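Local coordinates for uncharacterized protein (Bacteroides fragilis, PDB 4FR9) that is of unknown function but probably resembles beta-lactamase-inhibitor proteins, with a PepSY-like domain, at residues 76-79 with 80-84. Numbering follows the deposited sequence. Where two conformers were deposited one is given.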
# COMPACT_ATOMS: atom_id res chain seq x y z
N ALA A 76 7.97 -16.99 -1.74
CA ALA A 76 6.73 -17.66 -2.09
C ALA A 76 5.89 -16.82 -3.04
O ALA A 76 5.12 -17.36 -3.86
CB ALA A 76 5.90 -17.99 -0.83
N VAL A 77 5.96 -15.50 -2.91
CA VAL A 77 5.16 -14.59 -3.71
C VAL A 77 5.77 -14.45 -5.10
O VAL A 77 5.06 -14.48 -6.10
CB VAL A 77 4.97 -13.24 -3.03
CG1 VAL A 77 4.12 -12.31 -3.89
CG2 VAL A 77 4.30 -13.44 -1.67
N LEU A 78 7.10 -14.28 -5.17
CA LEU A 78 7.75 -14.23 -6.49
C LEU A 78 7.46 -15.52 -7.27
O LEU A 78 7.13 -15.46 -8.44
CB LEU A 78 9.25 -14.03 -6.31
CG LEU A 78 10.04 -14.02 -7.64
CD1 LEU A 78 9.60 -12.91 -8.56
CD2 LEU A 78 11.57 -13.98 -7.32
N THR A 79 7.58 -16.66 -6.60
CA THR A 79 7.30 -17.94 -7.23
C THR A 79 5.86 -17.98 -7.75
O THR A 79 5.63 -18.35 -8.90
CB THR A 79 7.57 -19.12 -6.26
OG1 THR A 79 8.95 -19.16 -5.93
CG2 THR A 79 7.13 -20.45 -6.85
N ALA A 80 4.92 -17.57 -6.91
CA ALA A 80 3.51 -17.60 -7.33
C ALA A 80 3.28 -16.71 -8.55
O ALA A 80 2.55 -17.05 -9.47
CB ALA A 80 2.62 -17.16 -6.17
N PHE A 81 3.89 -15.53 -8.57
CA PHE A 81 3.71 -14.64 -9.72
C PHE A 81 4.28 -15.30 -10.97
O PHE A 81 3.65 -15.30 -12.03
CB PHE A 81 4.38 -13.28 -9.48
CG PHE A 81 4.33 -12.41 -10.70
CD1 PHE A 81 3.12 -11.92 -11.17
CD2 PHE A 81 5.45 -12.20 -11.47
CE1 PHE A 81 3.03 -11.24 -12.34
CE2 PHE A 81 5.38 -11.48 -12.62
CZ PHE A 81 4.18 -11.02 -13.08
N MSE A 82 5.48 -15.85 -10.86
CA MSE A 82 6.12 -16.43 -12.03
C MSE A 82 5.46 -17.71 -12.53
O MSE A 82 5.64 -18.08 -13.69
CB MSE A 82 7.59 -16.65 -11.75
CG MSE A 82 8.35 -15.37 -11.61
SE MSE A 82 10.26 -15.64 -11.56
CE MSE A 82 10.53 -16.07 -13.42
N GLU A 83 4.68 -18.37 -11.67
CA GLU A 83 3.86 -19.54 -12.05
C GLU A 83 2.51 -19.13 -12.65
O GLU A 83 1.80 -19.99 -13.20
CB GLU A 83 3.61 -20.42 -10.82
CG GLU A 83 4.81 -21.17 -10.30
CD GLU A 83 4.51 -21.91 -8.98
OE1 GLU A 83 3.49 -21.61 -8.35
OE2 GLU A 83 5.35 -22.72 -8.49
N SER A 84 2.09 -17.89 -12.45
CA SER A 84 0.73 -17.45 -12.76
C SER A 84 0.52 -17.24 -14.24
O SER A 84 1.47 -17.16 -15.03
CB SER A 84 0.40 -16.15 -12.04
OG SER A 84 0.96 -15.02 -12.68
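Ala76 to Thr79 hand their carbonyls in turn to the amides of Ala80 to Glu83, four successive i to i+4 bonds of an alpha-helix, 2.9 Å from Phe81 N to Val77 O. At the first, Ala80 N stands 39° out of the plane of the Ala76 carbonyl; at the last, the N-H of Glu83 points off the line to Thr79 O (140°). Along one flank Leu78 and Met82, a selenomethionine, run side by side, CD1 of Leu78 lying 4.1 Å from SE of Met82 in one of its two conformers. On the next flank Thr79 and Glu83 also point the same way. Thr79 turns its methyl CG2 to within 3.3 Å of Glu83 OE2, while its hydroxyl, anti to the carbonyl carbon (chi1 -64°), bonds back to Pro75 O. Further on, Phe81 O accepts twice from Ser84, from N at 3.1 Å and from OG at 2.8 Å, and Ser84 OG also takes the amide of Tyr86. Val77 and Phe81 face inward, onto Phe107 and Val109 of strand 105-112 and Phe121 and Leu119 of strand 118-121. This is an amphipathic helix laid against an antiparallel sheet, consistent with a PepSY-like alpha+beta fold.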